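Local coordinates for protein nitroreductase (Desulfitobacterium hafniense, PDB 3PXV) that binds FMN as a member of the nitroreductase family and probably acts as a flavin-dependent oxidoreductase, at residues Ala47-Val52 against Gly155-Tyr160; Met96-Ile101 against Tyr160-Ser165. All coordinates share one frame; numbering follows the deposited sequence.

Contact 1: Ala47-Val52 against Gly155-Tyr160; sequences AWRVIV and GFPEGY
Where strand 50-53, outermost in the sheet of its own chain, begins, R49 and I51 meet the loop that leads from helix 147-154 into strand 161-169. That helix ends in a Schellman motif with G155, at positive phi, as its C-prime residue; a type II beta turn from P157 to Y160 follows, closed by Y160 N to P157 O. R49, just before the strand, and I51, within it, share most of the touching. The R49 chain bends at chi2 (-67°), which carries the guanidinium across P157: CG of the proline lies over one face of the flat group, toward its rim, 3.6 Å from R49 NE. The same P157 CG sits above the centre of the Y160 ring, so one methylene is shared by two planar groups that stand 71° apart. R49 NH1 gives its stronger bond to W48 O, at 2.7 Å, the acceptor lying in the guanidinium plane while NH1 stands above the carbonyl plane. R49 NH1 also reaches Y160 OH at 3.1 Å, a weak and bent bond. W48 CA approaches the edge of the tyrosine ring, 3.9 Å from Y160 CE2. I51 reaches F156 at about a right angle, its CD1 3.6 Å from CD1 of the phenylalanine and near that ring's plane. F156 also lies against V98 and P100 of the next strand. The strand pairs in parallel with a strand of the second subunit, whose K184 packs on R49. The bond to W48 O probably fixes the rotation of the guanidinium, so that its face stays against P157 although the bond to Y160 OH is weak; I51 and F156 add a purely apolar join.

Contact 2: Met96-Ile101 against Tyr160-Ser165; sequences MIVVPI and YAFGCS
A classic beta bulge interrupts the antiparallel pairing of 96-101 with 161-165: G163 and C164 both face V99, and the register slips by one residue before P100. V99 O receives two N-H groups, C164 N at 3.3 Å and, more weakly, G163 N at 3.0 Å, while V99 N returns a nearly linear bond to C164 O. Beyond the bulge, I101 and A161 form a regular hydrogen-bonded pair, with I101 N to A161 O at 2.7 Å. P100, which has no N-H to give, falls at a non-hydrogen-bonded position opposite F162. G163 suits the bulge, since a CB there would clash with V99 O and I101 CG2; I101 CG1 rests 4.0 Å from G163 CA. The Y160 ring lies with one face over the I101 backbone, CD2 being 3.4 Å from I101 C, and P100 CB approaches Y160 CD2 at a slant, 4.0 Å away. Replacing Y160 with an alanine is likely to leave the I101 peptide and P100 without aromatic cover and R49 NH1 without its weak hydroxyl partner. With chi1 at 174°, the F162 ring lies forward along its own strand, one face over C164 N, and CD1 approaches V98 CG1. S165 OG hydrogen-bonds C134 O and T137 OG1, beyond the two segments. V99, I101 and C164 point to the same face, where V99 and I101 pack on helix 106-126 and C164 touches FMN. Apart from its local bulge, the antiparallel pair is part of the central sheet of the FMN-dependent nitroreductase-like fold.

Contacts 1 and 2, whose centres lie 7 Å apart, follow one another across the same antiparallel sheet: strand 50-53 neighbours 95-101, which in turn neighbours 161-169. A probable hydrogen bond from V98 N to I51 O (2.9 Å) joins them directly, and R49 O packs on P100 CD at 3.4 Å. Y160 belongs to both, leading the turn of contact 1 into the strand of contact 2. The relation to the cofactor differs. Contact 2 reaches the pocket through C164, whose side chain is about 4 Å from FMN; in contact 1 the W48 side chain stays about 8 Å away, and strand 50-53 lies at the interface with the second subunit.

Contact 1: Ala47-Val52 against Gly155-Tyr160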
loop_
_atom_site.group_PDB
_atom_site.type_symbol
_atom_site.label_atom_id
_atom_site.label_comp_id
_atom_site.label_asym_id
_atom_site.label_seq_id
_atom_site.Cartn_x
_atom_site.Cartn_y
_atom_site.Cartn_z
ATOM N N ALA B 47 12.095 4.736 0.027
ATOM C CA ALA B 47 12.133 6.112 0.511
ATOM C C ALA B 47 11.249 6.259 1.754
ATOM O O ALA B 47 10.391 7.125 1.832
ATOM C CB ALA B 47 11.687 7.072 -0.608
ATOM N N TRP B 48 11.492 5.379 2.715
ATOM C CA TRP B 48 10.780 5.339 3.958
ATOM C C TRP B 48 11.659 4.867 5.090
ATOM O O TRP B 48 12.828 4.582 4.860
ATOM C CB TRP B 48 9.562 4.439 3.842
ATOM C CG TRP B 48 9.633 3.198 2.964
ATOM C CD1 TRP B 48 8.915 3.001 1.853
ATOM C CD2 TRP B 48 10.352 1.969 3.192
ATOM N NE1 TRP B 48 9.150 1.756 1.338
ATOM C CE2 TRP B 48 10.018 1.095 2.151
ATOM C CE3 TRP B 48 11.234 1.525 4.170
ATOM C CZ2 TRP B 48 10.555 -0.194 2.044
ATOM C CZ3 TRP B 48 11.766 0.246 4.063
ATOM C CH2 TRP B 48 11.420 -0.596 3.013
ATOM N N ARG B 49 11.126 4.874 6.313
ATOM C CA ARG B 49 11.799 4.283 7.480
ATOM C C ARG B 49 10.707 3.655 8.339
ATOM O O ARG B 49 9.547 4.058 8.251
ATOM C CB ARG B 49 12.551 5.303 8.342
ATOM C CG ARG B 49 13.715 6.012 7.697
ATOM C CD ARG B 49 14.889 5.084 7.385
ATOM N NE ARG B 49 15.998 5.866 6.831
ATOM C CZ ARG B 49 16.075 6.318 5.571
ATOM N NH1 ARG B 49 15.110 6.079 4.696
ATOM N NH2 ARG B 49 17.129 7.034 5.188
ATOM N N VAL B 50 11.090 2.697 9.183
ATOM C CA VAL B 50 10.138 2.001 10.050
ATOM C C VAL B 50 10.534 2.317 11.497
ATOM O O VAL B 50 11.479 1.722 12.035
ATOM C CB VAL B 50 10.141 0.484 9.753
ATOM C CG1 VAL B 50 9.270 -0.302 10.729
ATOM C CG2 VAL B 50 9.698 0.258 8.331
ATOM N N ILE B 51 9.823 3.276 12.104
ATOM C CA ILE B 51 10.105 3.722 13.451
ATOM C C ILE B 51 9.068 3.129 14.404
ATOM O O ILE B 51 7.909 3.537 14.387
ATOM C CB ILE B 51 10.095 5.277 13.513
ATOM C CG1 ILE B 51 11.093 5.849 12.513
ATOM C CG2 ILE B 51 10.430 5.784 14.925
ATOM C CD1 ILE B 51 11.039 7.319 12.403
ATOM N N VAL B 52 9.486 2.166 15.225
ATOM C CA VAL B 52 8.588 1.505 16.187
ATOM C C VAL B 52 8.589 2.329 17.454
ATOM O O VAL B 52 9.559 2.304 18.206
ATOM C CB VAL B 52 9.040 0.041 16.538
ATOM C CG1 VAL B 52 8.156 -0.535 17.631
ATOM C CG2 VAL B 52 8.995 -0.867 15.311
ATOM N N GLY B 155 13.391 10.475 15.308
ATOM C CA GLY B 155 14.581 10.093 14.585
ATOM C C GLY B 155 14.394 10.070 13.078
ATOM O O GLY B 155 15.057 9.317 12.391
ATOM N N PHE B 156 13.499 10.896 12.557
ATOM C CA PHE B 156 13.289 11.001 11.116
ATOM C C PHE B 156 14.595 11.372 10.417
ATOM O O PHE B 156 15.383 12.134 10.966
ATOM C CB PHE B 156 12.325 12.162 10.822
ATOM C CG PHE B 156 10.871 11.833 10.926
ATOM C CD1 PHE B 156 10.403 10.760 11.683
ATOM C CD2 PHE B 156 9.949 12.685 10.340
ATOM C CE1 PHE B 156 9.045 10.500 11.778
ATOM C CE2 PHE B 156 8.595 12.449 10.446
ATOM C CZ PHE B 156 8.135 11.358 11.172
ATOM N N PRO B 157 14.821 10.863 9.194
ATOM C CA PRO B 157 15.978 11.377 8.454
ATOM C C PRO B 157 15.700 12.819 8.020
ATOM O O PRO B 157 14.532 13.188 7.798
ATOM C CB PRO B 157 16.060 10.467 7.215
ATOM C CG PRO B 157 15.169 9.301 7.490
ATOM C CD PRO B 157 14.189 9.702 8.538
ATOM N N GLU B 158 16.756 13.613 7.865
ATOM C CA GLU B 158 16.616 15.012 7.471
ATOM C C GLU B 158 15.836 15.126 6.172
ATOM O O GLU B 158 16.109 14.412 5.216
ATOM C CB GLU B 158 17.985 15.675 7.284
ATOM C CG GLU B 158 17.933 17.221 7.353
ATOM C CD GLU B 158 19.263 17.890 6.997
ATOM O OE1 GLU B 158 19.919 17.432 6.023
ATOM O OE2 GLU B 158 19.633 18.886 7.676
ATOM N N GLY B 159 14.859 16.025 6.138
ATOM C CA GLY B 159 14.067 16.207 4.926
ATOM C C GLY B 159 12.812 15.357 4.825
ATOM O O GLY B 159 11.913 15.698 4.079
ATOM N N TYR B 160 12.745 14.268 5.586
ATOM C CA TYR B 160 11.587 13.377 5.574
ATOM C C TYR B 160 10.419 13.999 6.289
ATOM O O TYR B 160 10.591 14.682 7.290
ATOM C CB TYR B 160 11.925 12.038 6.233
ATOM C CG TYR B 160 12.539 11.044 5.309
ATOM C CD1 TYR B 160 13.608 11.386 4.488
ATOM C CD2 TYR B 160 12.088 9.724 5.285
ATOM C CE1 TYR B 160 14.170 10.456 3.607
ATOM C CE2 TYR B 160 12.646 8.785 4.402
ATOM C CZ TYR B 160 13.680 9.162 3.583
ATOM O OH TYR B 160 14.229 8.264 2.742
#

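Contact 2: Met96-Ile101 against Tyr160-Ser165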
loop_
_atom_site.group_PDB
_atom_site.type_symbol
_atom_site.label_atom_id
_atom_site.label_comp_id
_atom_site.label_asym_id
_atom_site.label_seq_id
_atom_site.Cartn_x
_atom_site.Cartn_y
_atom_site.Cartn_z
HETATM N N MSE B 96 3.040 2.439 18.231
HETATM C CA MSE B 96 2.705 2.629 16.834
HETATM C C MSE B 96 3.964 2.611 16.008
HETATM O O MSE B 96 5.054 2.815 16.506
HETATM C CB MSE B 96 1.977 3.981 16.608
HETATM C CG MSE B 96 2.809 5.232 16.896
HETATM SE SE MSE B 96 1.826 6.843 16.536
HETATM C CE MSE B 96 3.129 8.126 17.195
ATOM N N ILE B 97 3.792 2.341 14.732
ATOM C CA ILE B 97 4.891 2.416 13.811
ATOM C C ILE B 97 4.616 3.631 12.972
ATOM O O ILE B 97 3.539 3.741 12.374
ATOM C CB ILE B 97 4.991 1.185 12.953
ATOM C CG1 ILE B 97 5.484 0.027 13.828
ATOM C CG2 ILE B 97 5.927 1.458 11.789
ATOM C CD1 ILE B 97 5.573 -1.316 13.116
ATOM N N VAL B 98 5.562 4.564 12.987
ATOM C CA VAL B 98 5.495 5.792 12.195
ATOM C C VAL B 98 6.340 5.591 10.956
ATOM O O VAL B 98 7.472 5.145 11.070
ATOM C CB VAL B 98 6.014 7.001 13.007
ATOM C CG1 VAL B 98 6.001 8.277 12.159
ATOM C CG2 VAL B 98 5.139 7.164 14.295
ATOM N N VAL B 99 5.777 5.891 9.777
ATOM C CA VAL B 99 6.467 5.737 8.498
ATOM C C VAL B 99 6.691 7.085 7.831
ATOM O O VAL B 99 5.810 7.619 7.171
ATOM C CB VAL B 99 5.725 4.803 7.522
ATOM C CG1 VAL B 99 6.582 4.567 6.282
ATOM C CG2 VAL B 99 5.437 3.495 8.164
ATOM N N PRO B 100 7.860 7.685 8.066
ATOM C CA PRO B 100 8.149 8.935 7.392
ATOM C C PRO B 100 8.575 8.663 5.948
ATOM O O PRO B 100 8.994 7.560 5.615
ATOM C CB PRO B 100 9.326 9.489 8.203
ATOM C CG PRO B 100 10.035 8.279 8.641
ATOM C CD PRO B 100 8.929 7.331 9.015
ATOM N N ILE B 101 8.487 9.665 5.096
ATOM C CA ILE B 101 8.813 9.457 3.697
ATOM C C ILE B 101 9.573 10.645 3.129
ATOM O O ILE B 101 9.535 11.750 3.690
ATOM C CB ILE B 101 7.535 9.170 2.832
ATOM C CG1 ILE B 101 6.558 10.336 2.842
ATOM C CG2 ILE B 101 6.785 7.929 3.284
ATOM C CD1 ILE B 101 5.507 10.181 1.738
ATOM N N TYR B 160 12.745 14.268 5.586
ATOM C CA TYR B 160 11.587 13.377 5.574
ATOM C C TYR B 160 10.419 13.999 6.289
ATOM O O TYR B 160 10.591 14.682 7.290
ATOM C CB TYR B 160 11.925 12.038 6.233
ATOM C CG TYR B 160 12.539 11.044 5.309
ATOM C CD1 TYR B 160 13.608 11.386 4.488
ATOM C CD2 TYR B 160 12.088 9.724 5.285
ATOM C CE1 TYR B 160 14.170 10.456 3.607
ATOM C CE2 TYR B 160 12.646 8.785 4.402
ATOM C CZ TYR B 160 13.680 9.162 3.583
ATOM O OH TYR B 160 14.229 8.264 2.742
ATOM N N ALA B 161 9.232 13.733 5.771
ATOM C CA ALA B 161 7.996 14.204 6.341
ATOM C C ALA B 161 7.130 12.999 6.711
ATOM O O ALA B 161 7.377 11.888 6.268
ATOM C CB ALA B 161 7.272 15.098 5.341
ATOM N N PHE B 162 6.093 13.213 7.504
ATOM C CA PHE B 162 5.200 12.117 7.868
ATOM C C PHE B 162 4.472 11.545 6.659
ATOM O O PHE B 162 3.988 12.289 5.803
ATOM C CB PHE B 162 4.181 12.598 8.889
ATOM C CG PHE B 162 3.127 11.592 9.218
ATOM C CD1 PHE B 162 3.294 10.727 10.277
ATOM C CD2 PHE B 162 1.947 11.548 8.486
ATOM C CE1 PHE B 162 2.317 9.828 10.583
ATOM C CE2 PHE B 162 0.970 10.656 8.791
ATOM C CZ PHE B 162 1.148 9.794 9.844
ATOM N N GLY B 163 4.384 10.218 6.616
ATOM C CA GLY B 163 3.734 9.507 5.517
ATOM C C GLY B 163 2.451 8.878 5.998
ATOM O O GLY B 163 1.376 9.180 5.484
ATOM N N CYS B 164 2.568 7.999 6.980
ATOM C CA CYS B 164 1.403 7.386 7.588
ATOM C C CYS B 164 1.866 6.683 8.848
ATOM O O CYS B 164 3.045 6.725 9.186
ATOM C CB CYS B 164 0.712 6.426 6.628
ATOM S SG CYS B 164 -0.960 5.996 7.121
ATOM N N SER B 165 0.947 6.082 9.578
ATOM C CA SER B 165 1.331 5.371 10.791
ATOM C C SER B 165 0.396 4.242 10.984
ATOM O O SER B 165 -0.675 4.266 10.445
ATOM C CB SER B 165 1.248 6.298 12.009
ATOM O OG SER B 165 -0.095 6.683 12.279
#